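Side-chain contacts in endoglucanase E (Clostridium thermocellum, PDB 2WAO), which probably removes acetyl groups from plant cell-wall carbohydrates through its esterase domain, whose active site also binds cellulose-type chains, next to an endoglucanase activity of the full enzyme: residues Glu126-Ser131 against Pro190-Arg195; Cys27-Ser32 against Ile173-Ile178; Glu246-Tyr251 against Leu289-Val294. All coordinates share one frame; numbering follows the deposited sequence.

Contact 1. Residues Glu126-Ser131 against Pro190-Arg195. With BGC (beta-D-glucopyranose), chain B; FMT (formic acid), chain C.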
loop_
_atom_site.group_PDB
_atom_site.type_symbol
_atom_site.label_atom_id
_atom_site.label_comp_id
_atom_site.label_asym_id
_atom_site.label_seq_id
_atom_site.Cartn_x
_atom_site.Cartn_y
_atom_site.Cartn_z
ATOM N N GLU A 126 -8.840 1.761 -0.646
ATOM C CA GLU A 126 -8.077 0.667 -0.027
ATOM C C GLU A 126 -7.501 -0.145 -1.185
ATOM O O GLU A 126 -8.226 -0.531 -2.119
ATOM C CB GLU A 126 -8.959 -0.222 0.829
ATOM C CG GLU A 126 -8.211 -1.387 1.504
ATOM C CD GLU A 126 -9.091 -2.098 2.505
ATOM O OE1 GLU A 126 -10.115 -2.643 2.092
ATOM O OE2 GLU A 126 -8.748 -2.135 3.708
ATOM N N PHE A 127 -6.209 -0.458 -1.071
ATOM C CA PHE A 127 -5.533 -1.309 -2.036
ATOM C C PHE A 127 -5.296 -2.635 -1.347
ATOM O O PHE A 127 -4.906 -2.673 -0.144
ATOM C CB PHE A 127 -4.177 -0.691 -2.386
ATOM C CG PHE A 127 -4.289 0.523 -3.249
ATOM C CD1 PHE A 127 -4.184 0.385 -4.639
ATOM C CD2 PHE A 127 -4.507 1.788 -2.683
ATOM C CE1 PHE A 127 -4.333 1.500 -5.476
ATOM C CE2 PHE A 127 -4.634 2.929 -3.539
ATOM C CZ PHE A 127 -4.553 2.742 -4.913
ATOM N N ILE A 128 -5.511 -3.721 -2.081
ATOM C CA ILE A 128 -5.236 -5.075 -1.533
ATOM C C ILE A 128 -4.295 -5.758 -2.502
ATOM O O ILE A 128 -4.654 -5.967 -3.642
ATOM C CB ILE A 128 -6.570 -5.891 -1.417
ATOM C CG1 ILE A 128 -7.579 -5.149 -0.540
ATOM C CG2 ILE A 128 -6.312 -7.339 -0.834
ATOM C CD1 ILE A 128 -9.012 -5.796 -0.529
ATOM N N GLY A 129 -3.094 -6.147 -2.072
ATOM C CA GLY A 129 -2.193 -6.675 -3.063
ATOM C C GLY A 129 -0.969 -7.378 -2.526
ATOM O O GLY A 129 -0.977 -7.842 -1.405
ATOM N N ASP A 130 0.052 -7.469 -3.374
ATOM C CA ASP A 130 1.221 -8.326 -3.069
ATOM C C ASP A 130 2.471 -7.454 -3.217
ATOM O O ASP A 130 2.450 -6.255 -2.857
ATOM C CB ASP A 130 1.182 -9.575 -3.981
ATOM C CG ASP A 130 1.089 -9.208 -5.523
ATOM O OD1 ASP A 130 1.512 -8.064 -5.947
ATOM O OD2 ASP A 130 0.632 -10.064 -6.318
ATOM N N SER A 131 3.552 -8.004 -3.776
ATOM C CA SER A 131 4.827 -7.288 -3.840
ATOM C C SER A 131 4.738 -6.038 -4.682
ATOM O O SER A 131 5.418 -5.076 -4.412
ATOM C CB SER A 131 5.922 -8.174 -4.435
ATOM O OG SER A 131 6.034 -9.386 -3.704
ATOM N N PRO A 190 0.072 -17.839 5.559
ATOM C CA PRO A 190 -1.229 -17.186 5.430
ATOM C C PRO A 190 -1.409 -16.602 4.019
ATOM O O PRO A 190 -0.463 -16.120 3.418
ATOM C CB PRO A 190 -1.153 -16.051 6.463
ATOM C CG PRO A 190 -0.103 -16.580 7.529
ATOM C CD PRO A 190 0.898 -17.279 6.665
ATOM N N LEU A 191 -2.624 -16.662 3.516
ATOM C CA LEU A 191 -2.932 -16.123 2.188
ATOM C C LEU A 191 -3.614 -14.779 2.399
ATOM O O LEU A 191 -3.859 -14.364 3.548
ATOM C CB LEU A 191 -3.820 -17.111 1.424
ATOM C CG LEU A 191 -3.198 -18.472 1.049
ATOM C CD1 LEU A 191 -4.226 -19.407 0.441
ATOM C CD2 LEU A 191 -2.002 -18.240 0.091
ATOM N N ILE A 192 -3.962 -14.102 1.306
ATOM C CA ILE A 192 -4.445 -12.731 1.480
ATOM C C ILE A 192 -5.675 -12.681 2.393
ATOM O O ILE A 192 -5.778 -11.782 3.273
ATOM C CB ILE A 192 -4.640 -12.009 0.104
ATOM C CG1 ILE A 192 -5.028 -10.519 0.352
ATOM C CG2 ILE A 192 -5.659 -12.766 -0.747
ATOM C CD1 ILE A 192 -3.774 -9.729 0.955
ATOM N N MET A 193 -6.611 -13.621 2.269
ATOM C CA MET A 193 -7.840 -13.507 3.077
ATOM C C MET A 193 -7.580 -13.722 4.563
ATOM O O MET A 193 -8.374 -13.287 5.407
ATOM C CB MET A 193 -8.953 -14.411 2.564
ATOM C CG MET A 193 -9.864 -13.717 1.505
ATOM S SD MET A 193 -11.037 -12.523 2.208
ATOM C CE MET A 193 -11.921 -13.574 3.362
ATOM N N ASP A 194 -6.457 -14.382 4.869
ATOM C CA ASP A 194 -6.038 -14.600 6.256
ATOM C C ASP A 194 -5.404 -13.347 6.865
ATOM O O ASP A 194 -5.460 -13.159 8.083
ATOM C CB ASP A 194 -5.034 -15.754 6.361
ATOM C CG ASP A 194 -5.525 -17.080 5.722
ATOM O OD1 ASP A 194 -6.706 -17.440 5.908
ATOM O OD2 ASP A 194 -4.689 -17.786 5.045
ATOM N N ARG A 195 -4.754 -12.495 6.072
ATOM C CA ARG A 195 -4.064 -11.309 6.644
ATOM C C ARG A 195 -4.942 -10.063 6.595
ATOM O O ARG A 195 -4.808 -9.153 7.413
ATOM C CB ARG A 195 -2.765 -11.044 5.863
ATOM C CG ARG A 195 -1.761 -12.255 5.885
ATOM C CD ARG A 195 -0.375 -11.750 5.808
ATOM N NE ARG A 195 0.718 -12.724 5.735
ATOM C CZ ARG A 195 1.352 -13.216 6.808
ATOM N NH1 ARG A 195 0.938 -12.926 8.046
ATOM N NH2 ARG A 195 2.386 -14.037 6.631
HETATM C C2 BGC B . 11.808 -13.396 -5.497
HETATM C C3 BGC B . 11.354 -13.905 -4.136
HETATM C C4 BGC B . 10.135 -13.102 -3.666
HETATM C C5 BGC B . 9.040 -13.176 -4.753
HETATM C C6 BGC B . 7.710 -12.485 -4.387
HETATM C C1 BGC B . 10.638 -13.421 -6.476
HETATM O O2 BGC B . 12.920 -14.178 -5.945
HETATM O O3 BGC B . 12.423 -13.767 -3.191
HETATM O O4 BGC B . 9.748 -13.820 -2.604
HETATM O O5 BGC B . 9.568 -12.646 -5.967
HETATM O O6 BGC B . 7.960 -11.111 -4.149
HETATM C C FMT C . 3.777 -10.574 -5.830
HETATM O O1 FMT C . 4.643 -10.919 -5.013
HETATM O O2 FMT C . 3.936 -9.901 -6.858
#

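Contact 2. Residues Cys27-Ser32 against Ile173-Ile178. With BGC (beta-D-glucopyranose), chain D; BGC (beta-D-glucopyranose), chain B; FMT (formic acid), chain C.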
loop_
_atom_site.group_PDB
_atom_site.type_symbol
_atom_site.label_atom_id
_atom_site.label_comp_id
_atom_site.label_asym_id
_atom_site.label_seq_id
_atom_site.Cartn_x
_atom_site.Cartn_y
_atom_site.Cartn_z
ATOM N N CYS A 27 1.490 0.609 13.999
ATOM C CA CYS A 27 1.038 0.338 12.623
ATOM C C CYS A 27 2.007 -0.648 11.967
ATOM O O CYS A 27 3.106 -0.908 12.502
ATOM C CB CYS A 27 0.921 1.599 11.782
ATOM S SG CYS A 27 2.511 2.276 11.402
ATOM N N ALA A 28 1.584 -1.210 10.832
ATOM C CA ALA A 28 2.376 -2.246 10.167
ATOM C C ALA A 28 2.355 -2.079 8.652
ATOM O O ALA A 28 3.386 -2.174 7.988
ATOM C CB ALA A 28 1.864 -3.614 10.534
ATOM N N TRP A 29 1.184 -1.806 8.096
ATOM C CA TRP A 29 1.063 -1.869 6.633
ATOM C C TRP A 29 1.876 -0.819 5.890
ATOM O O TRP A 29 2.030 0.332 6.355
ATOM C CB TRP A 29 -0.394 -1.839 6.195
ATOM C CG TRP A 29 -1.199 -3.002 6.733
ATOM C CD1 TRP A 29 -2.091 -2.957 7.775
ATOM C CD2 TRP A 29 -1.172 -4.367 6.285
ATOM N NE1 TRP A 29 -2.645 -4.215 7.983
ATOM C CE2 TRP A 29 -2.096 -5.092 7.090
ATOM C CE3 TRP A 29 -0.505 -5.048 5.237
ATOM C CZ2 TRP A 29 -2.355 -6.463 6.894
ATOM C CZ3 TRP A 29 -0.760 -6.399 5.045
ATOM C CH2 TRP A 29 -1.670 -7.105 5.878
ATOM N N SER A 30 2.377 -1.215 4.709
ATOM C CA SER A 30 3.032 -0.280 3.780
ATOM C C SER A 30 2.262 1.043 3.704
ATOM O O SER A 30 1.038 1.070 3.598
ATOM C CB SER A 30 3.018 -0.832 2.346
ATOM O OG SER A 30 3.706 -2.035 2.247
ATOM N N GLY A 31 2.993 2.138 3.676
ATOM C CA GLY A 31 2.352 3.404 3.370
ATOM C C GLY A 31 1.586 4.007 4.561
ATOM O O GLY A 31 1.004 5.096 4.421
ATOM N N SER A 32 1.561 3.309 5.706
ATOM C CA SER A 32 1.052 3.941 6.961
ATOM C C SER A 32 1.761 5.277 7.097
ATOM O O SER A 32 3.002 5.340 6.919
ATOM C CB SER A 32 1.330 3.095 8.198
ATOM O OG SER A 32 0.682 1.835 8.112
ATOM N N ILE A 173 -3.032 -2.582 1.847
ATOM C CA ILE A 173 -3.102 -3.865 2.530
ATOM C C ILE A 173 -2.413 -4.890 1.640
ATOM O O ILE A 173 -3.052 -5.575 0.829
ATOM C CB ILE A 173 -4.560 -4.231 2.937
ATOM C CG1 ILE A 173 -5.211 -3.048 3.699
ATOM C CG2 ILE A 173 -4.525 -5.499 3.774
ATOM C CD1 ILE A 173 -4.341 -2.495 4.883
ATOM N N ALA A 174 -1.084 -4.965 1.785
ATOM C CA ALA A 174 -0.278 -5.695 0.788
ATOM C C ALA A 174 0.854 -6.418 1.495
ATOM O O ALA A 174 1.396 -5.937 2.482
ATOM C CB ALA A 174 0.237 -4.742 -0.243
ATOM N N TRP A 175 1.219 -7.559 0.952
ATOM C CA TRP A 175 2.230 -8.432 1.590
ATOM C C TRP A 175 2.995 -9.098 0.469
ATOM O O TRP A 175 2.387 -9.770 -0.384
ATOM C CB TRP A 175 1.498 -9.490 2.430
ATOM C CG TRP A 175 2.419 -10.256 3.346
ATOM C CD1 TRP A 175 3.254 -11.280 2.992
ATOM C CD2 TRP A 175 2.548 -10.084 4.763
ATOM N NE1 TRP A 175 3.918 -11.756 4.124
ATOM C CE2 TRP A 175 3.490 -11.042 5.218
ATOM C CE3 TRP A 175 1.961 -9.187 5.703
ATOM C CZ2 TRP A 175 3.889 -11.132 6.581
ATOM C CZ3 TRP A 175 2.347 -9.283 7.057
ATOM C CH2 TRP A 175 3.291 -10.266 7.484
ATOM N N SER A 176 4.313 -8.893 0.435
ATOM C CA SER A 176 5.147 -9.425 -0.660
ATOM C C SER A 176 5.051 -10.952 -0.749
ATOM O O SER A 176 5.085 -11.639 0.277
ATOM C CB SER A 176 6.594 -8.981 -0.511
ATOM O OG SER A 176 6.756 -7.691 -1.060
ATOM N N GLY A 177 4.841 -11.453 -1.965
ATOM C CA GLY A 177 4.745 -12.901 -2.232
ATOM C C GLY A 177 3.396 -13.555 -1.955
ATOM O O GLY A 177 3.257 -14.747 -2.176
ATOM N N ILE A 178 2.405 -12.803 -1.458
ATOM C CA ILE A 178 1.131 -13.402 -1.058
ATOM C C ILE A 178 0.226 -13.643 -2.286
ATOM O O ILE A 178 0.322 -12.899 -3.285
ATOM C CB ILE A 178 0.404 -12.473 -0.032
ATOM C CG1 ILE A 178 -0.446 -13.327 0.931
ATOM C CG2 ILE A 178 -0.412 -11.313 -0.724
ATOM C CD1 ILE A 178 -0.952 -12.531 2.158
HETATM C C2 BGC D . 8.731 -13.959 -0.406
HETATM C C3 BGC D . 8.565 -13.179 0.904
HETATM C C4 BGC D . 9.868 -12.484 1.303
HETATM C C5 BGC D . 10.300 -11.585 0.162
HETATM C C6 BGC D . 11.537 -10.738 0.513
HETATM C C1 BGC D . 9.401 -13.067 -1.446
HETATM O O2 BGC D . 7.486 -14.447 -0.889
HETATM O O3 BGC D . 8.047 -14.014 1.919
HETATM O O4 BGC D . 9.640 -11.664 2.431
HETATM O O5 BGC D . 10.568 -12.478 -0.906
HETATM O O6 BGC D . 12.710 -11.488 0.339
HETATM C C2 BGC B . 11.808 -13.396 -5.497
HETATM C C3 BGC B . 11.354 -13.905 -4.136
HETATM C C4 BGC B . 10.135 -13.102 -3.666
HETATM C C5 BGC B . 9.040 -13.176 -4.753
HETATM C C6 BGC B . 7.710 -12.485 -4.387
HETATM C C1 BGC B . 10.638 -13.421 -6.476
HETATM O O2 BGC B . 12.920 -14.178 -5.945
HETATM O O3 BGC B . 12.423 -13.767 -3.191
HETATM O O4 BGC B . 9.748 -13.820 -2.604
HETATM O O5 BGC B . 9.568 -12.646 -5.967
HETATM O O6 BGC B . 7.960 -11.111 -4.149
HETATM C C FMT C . 3.777 -10.574 -5.830
HETATM O O1 FMT C . 4.643 -10.919 -5.013
HETATM O O2 FMT C . 3.936 -9.901 -6.858
HETATM O O HOH W 1 2.568 -3.965 3.767
#

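Contact 3. Residues Glu246-Tyr251 against Leu289-Val294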
loop_
_atom_site.group_PDB
_atom_site.type_symbol
_atom_site.label_atom_id
_atom_site.label_comp_id
_atom_site.label_asym_id
_atom_site.label_seq_id
_atom_site.Cartn_x
_atom_site.Cartn_y
_atom_site.Cartn_z
ATOM N N GLU A 246 -16.135 -10.499 0.538
ATOM C CA GLU A 246 -15.660 -9.897 1.810
ATOM C C GLU A 246 -15.576 -8.377 1.725
ATOM O O GLU A 246 -16.061 -7.633 2.627
ATOM C CB GLU A 246 -14.308 -10.459 2.167
ATOM C CG GLU A 246 -13.836 -10.083 3.544
ATOM C CD GLU A 246 -14.463 -10.998 4.606
ATOM O OE1 GLU A 246 -14.966 -12.113 4.285
ATOM O OE2 GLU A 246 -14.463 -10.580 5.768
ATOM N N VAL A 247 -15.023 -7.881 0.617
ATOM C CA VAL A 247 -14.827 -6.456 0.449
ATOM C C VAL A 247 -16.223 -5.821 0.360
ATOM O O VAL A 247 -16.487 -4.812 0.972
ATOM C CB VAL A 247 -13.998 -6.169 -0.846
ATOM C CG1 VAL A 247 -14.018 -4.637 -1.186
ATOM C CG2 VAL A 247 -12.522 -6.643 -0.656
ATOM N N ARG A 248 -17.107 -6.433 -0.426
ATOM C CA ARG A 248 -18.465 -5.920 -0.624
ATOM C C ARG A 248 -19.273 -5.920 0.699
ATOM O O ARG A 248 -20.114 -5.006 0.950
ATOM C CB ARG A 248 -19.135 -6.751 -1.743
ATOM C CG ARG A 248 -20.614 -6.427 -1.990
ATOM C CD ARG A 248 -20.864 -4.991 -2.459
ATOM N NE ARG A 248 -20.356 -4.668 -3.808
ATOM C CZ ARG A 248 -19.586 -3.607 -4.090
ATOM N NH1 ARG A 248 -19.175 -2.770 -3.129
ATOM N NH2 ARG A 248 -19.225 -3.353 -5.340
ATOM N N ARG A 249 -19.021 -6.926 1.528
ATOM C CA ARG A 249 -19.723 -7.016 2.822
ATOM C C ARG A 249 -19.227 -5.902 3.757
ATOM O O ARG A 249 -20.032 -5.288 4.466
ATOM C CB ARG A 249 -19.560 -8.392 3.448
ATOM C CG ARG A 249 -20.621 -8.746 4.480
ATOM C CD ARG A 249 -20.457 -10.176 5.003
ATOM N NE ARG A 249 -20.150 -11.097 3.925
ATOM C CZ ARG A 249 -18.954 -11.636 3.690
ATOM N NH1 ARG A 249 -17.928 -11.412 4.528
ATOM N NH2 ARG A 249 -18.817 -12.432 2.635
ATOM N N ASN A 250 -17.925 -5.598 3.720
ATOM C CA ASN A 250 -17.378 -4.455 4.509
ATOM C C ASN A 250 -17.834 -3.094 3.974
ATOM O O ASN A 250 -18.105 -2.162 4.755
ATOM C CB ASN A 250 -15.843 -4.480 4.478
ATOM C CG ASN A 250 -15.224 -5.644 5.259
ATOM O OD1 ASN A 250 -15.742 -6.063 6.276
ATOM N ND2 ASN A 250 -14.044 -6.107 4.806
ATOM N N TYR A 251 -17.887 -2.969 2.637
ATOM C CA TYR A 251 -18.147 -1.692 2.021
ATOM C C TYR A 251 -19.216 -1.863 0.930
ATOM O O TYR A 251 -18.900 -2.022 -0.256
ATOM C CB TYR A 251 -16.869 -1.120 1.366
ATOM C CG TYR A 251 -15.588 -1.329 2.125
ATOM C CD1 TYR A 251 -15.471 -1.001 3.493
ATOM C CD2 TYR A 251 -14.478 -1.829 1.475
ATOM C CE1 TYR A 251 -14.232 -1.227 4.185
ATOM C CE2 TYR A 251 -13.271 -2.042 2.148
ATOM C CZ TYR A 251 -13.153 -1.725 3.474
ATOM O OH TYR A 251 -11.928 -1.967 4.083
ATOM N N LEU A 289 -22.770 -4.279 -10.512
ATOM C CA LEU A 289 -22.201 -3.488 -11.603
ATOM C C LEU A 289 -21.003 -2.593 -11.195
ATOM O O LEU A 289 -20.403 -1.939 -12.058
ATOM C CB LEU A 289 -23.297 -2.643 -12.274
ATOM C CG LEU A 289 -24.493 -3.428 -12.838
ATOM C CD1 LEU A 289 -25.432 -2.496 -13.630
ATOM C CD2 LEU A 289 -23.956 -4.637 -13.668
ATOM N N LYS A 290 -20.680 -2.557 -9.904
ATOM C CA LYS A 290 -19.542 -1.777 -9.409
ATOM C C LYS A 290 -18.308 -2.641 -9.109
ATOM O O LYS A 290 -17.597 -2.396 -8.150
ATOM C CB LYS A 290 -19.963 -0.955 -8.197
ATOM C CG LYS A 290 -21.069 0.051 -8.572
ATOM C CD LYS A 290 -21.787 0.569 -7.356
ATOM C CE LYS A 290 -20.843 1.387 -6.517
ATOM N NZ LYS A 290 -21.600 2.294 -5.554
ATOM N N VAL A 291 -18.060 -3.632 -9.970
ATOM C CA VAL A 291 -16.846 -4.452 -9.997
ATOM C C VAL A 291 -16.348 -4.316 -11.456
ATOM O O VAL A 291 -17.111 -4.522 -12.433
ATOM C CB VAL A 291 -17.092 -5.898 -9.684
ATOM C CG1 VAL A 291 -15.721 -6.631 -9.642
ATOM C CG2 VAL A 291 -17.688 -5.987 -8.327
ATOM N N TYR A 292 -15.094 -3.916 -11.572
ATOM C CA TYR A 292 -14.448 -3.579 -12.861
ATOM C C TYR A 292 -13.146 -4.305 -13.034
ATOM O O TYR A 292 -12.500 -4.720 -12.051
ATOM C CB TYR A 292 -14.144 -2.096 -12.939
ATOM C CG TYR A 292 -15.287 -1.219 -12.446
ATOM C CD1 TYR A 292 -16.483 -1.105 -13.177
ATOM C CD2 TYR A 292 -15.155 -0.512 -11.267
ATOM C CE1 TYR A 292 -17.545 -0.253 -12.714
ATOM C CE2 TYR A 292 -16.208 0.329 -10.769
ATOM C CZ TYR A 292 -17.395 0.415 -11.509
ATOM O OH TYR A 292 -18.386 1.235 -11.019
ATOM N N PHE A 293 -12.744 -4.408 -14.294
ATOM C CA PHE A 293 -11.455 -4.980 -14.649
ATOM C C PHE A 293 -10.435 -3.946 -15.177
ATOM O O PHE A 293 -10.787 -3.046 -15.976
ATOM C CB PHE A 293 -11.639 -6.085 -15.699
ATOM C CG PHE A 293 -10.349 -6.725 -16.106
ATOM C CD1 PHE A 293 -9.659 -7.559 -15.213
ATOM C CD2 PHE A 293 -9.802 -6.486 -17.386
ATOM C CE1 PHE A 293 -8.462 -8.163 -15.552
ATOM C CE2 PHE A 293 -8.587 -7.086 -17.745
ATOM C CZ PHE A 293 -7.903 -7.925 -16.817
ATOM N N VAL A 294 -9.183 -4.090 -14.750
ATOM C CA VAL A 294 -8.087 -3.232 -15.301
ATOM C C VAL A 294 -6.876 -4.090 -15.582
ATOM O O VAL A 294 -6.464 -4.891 -14.744
ATOM C CB VAL A 294 -7.666 -2.070 -14.342
ATOM C CG1 VAL A 294 -6.594 -1.149 -14.981
ATOM C CG2 VAL A 294 -8.888 -1.295 -13.802
#

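Contact 1. Residues Glu126-Ser131 against Pro190-Arg195
Ile128, near the end of strand 123-129, and Ile192, in the first turn of helix 192-195, meet in the buried part of this contact. Their side chains cross at about a right angle: the branch methyl CG2 of Ile128 rests on CG1 of Ile192 at 3.6 Å, with CD1 of Ile192 next in line. On Ile192, CG1 lies anti to the backbone N (chi1 -175°), which carries the ethyl arm across to the strand. The arm ends near the next residue, its CD1 4.1 Å from Gly129 O. No hydrogen bond links the segments; the side-chain packing is apolar. Ile128 is further enclosed by Val217 of the adjacent strand and Val247 of helix 233-250, while Leu180 touches Ile192.

The far side of 190-195 is looser and faces solvent. There Asp194 is exposed, yet OD2 takes the Leu191 N-H at 2.8 Å along an almost straight line (178°), on the anti side of the carboxylate but tilted 26° out of its plane, and so closes the start of the short helix. Pro190, also exposed, sets CG over one face of the Arg195 guanidinium.

Just past Gly129 the same end of the strand leads into the glycan pocket. Asp130 occupies the N-cap position before helix 131-134, with OD1 accepting from Ile132 N. In the modelled conformer, one of two and so to be read with caution, Ser131 OG receives a hydrogen bond of 2.6 Å from O6 of one bound glucose; its very short approach to the formic acid is doubtful. Gly129-Asp130-Ser131 is the Gly-Asp-Ser signature that follows the first strand of GDSL (SGNH) hydrolases, whose serine is the nucleophile, consistent with the position of Ser131 in this pocket.

Contact 2. Residues Cys27-Ser32 against Ile173-Ile178
Trp29 lays its indole over the side chain of Ile173 and turns one edge to the backbone of Ala174. From CB, which points toward strand 168-174, chi1 of -61° sets CG beside the backbone N and brings the five-membered ring over CD1 of Ile173. That methyl makes a CH-pi contact, 3.7 Å from the ring centroid and only 11° off its normal. NE1, still within 3.9 Å of Ile173 CD1, hydrogen-bonds Tyr198 O, which ties down the polar edge of the indole. Along the benzene part, CZ2 and CH2 run past Ile173 CG2, CH2 at 3.9 Å. CE3 and CZ3 form the border facing the strand: Ala174 O lies near the ring plane, 3.4 Å from CZ3. The same CZ3 reaches CE3 of Trp175 at 4.0 Å, arriving at the edge of that second indole, whose own partners include Arg195 in a cation-pi contact.

Beside the ring a water spans the two backbones, accepting from Ser30 N at 2.9 Å and donating to Ala174 O at 2.6 Å, so this carbonyl is satisfied although it also borders the indole. Trp29 O, in turn, accepts the N-H of Ser32 that closes a type II turn, and its hydroxyl as well.

Trp29 comes from the N-terminal beta domain and packs it against the edge strand of the esterase domain. Beyond the strand, a second type II turn, Trp175 to Ile178, places Gly177 at positive phi, with its CA against O2 of one glucose. Gly177 N, also hydrogen-bonded to Ser131 OG, donates to O1 of the formic acid at 3.1 Å, consistent with the oxyanion-hole glycine of SGNH hydrolases.

Contact 3. Residues Glu246-Tyr251 against Leu289-Val294
The last turn of helix 233-250 comes up to the start of strand 291-295, an outermost strand of the parallel sheet in the alpha/beta/alpha SGNH-hydrolase fold, with Arg248 CA and Val291 CA 9.6 Å apart. Arg248 spans the gap with its long side chain. Its CG leaves anti to the backbone N (chi1 175°), then the chain bends at both chi2 and chi3, folding the guanidinium round toward the strand and the C-terminal end of its own helix.

The touching is done by NH2. It comes to 3.4 Å from Lys290 O, which lies near the guanidinium plane at its edge, and to 3.8 Å from Lys290 CB; Val291 CG2 stands farther off, oblique to the group. The two long side chains cross at about a right angle, and Lys290 sends NZ away to Asp253 O. Although both are cationic, NZ remains 6.1 Å from Arg248 NH1. The Asp288 carboxylate serves both sides, salt-bridged to Arg248 NE, where it probably offsets the charge, and accepting from Lys290 N. Ile256 of strand 255-260 also touches the Arg248 side chain, and Ala254 O accepts from its NH1.

The rotation of the Arg248 group is fixed further within the helix segment itself, at the residue where the chain leaves helical geometry: NH1, lying in the carbonyl plane, donates to Tyr251 O at 3.0 Å through a bent bond (134° at the hydrogen).

In the fold
All three contacts reach the five-stranded parallel sheet, ordered 168-174, 123-129, 216-220, 255-260, 291-295. Contacts 1 and 2 lie on its first two neighbouring strands, centres about 8 Å apart; they touch, and both reach the same glucose and formic acid. Their segments alternate along the chain, and contact 2 brings in the N-terminal beta domain. Contact 3 follows later in sequence, on the opposite outermost strand, its centre about 15 Å from that of contact 1 and about 20 Å from that of contact 2. Tyr251 OH and Glu126 OE1 join it to contact 1, as does Met193 against Glu246. Contacts 1 and 2 supply part of the glycan pocket; contact 3 joins helix 233-250 to the far edge strand and holds none of the pocket residues.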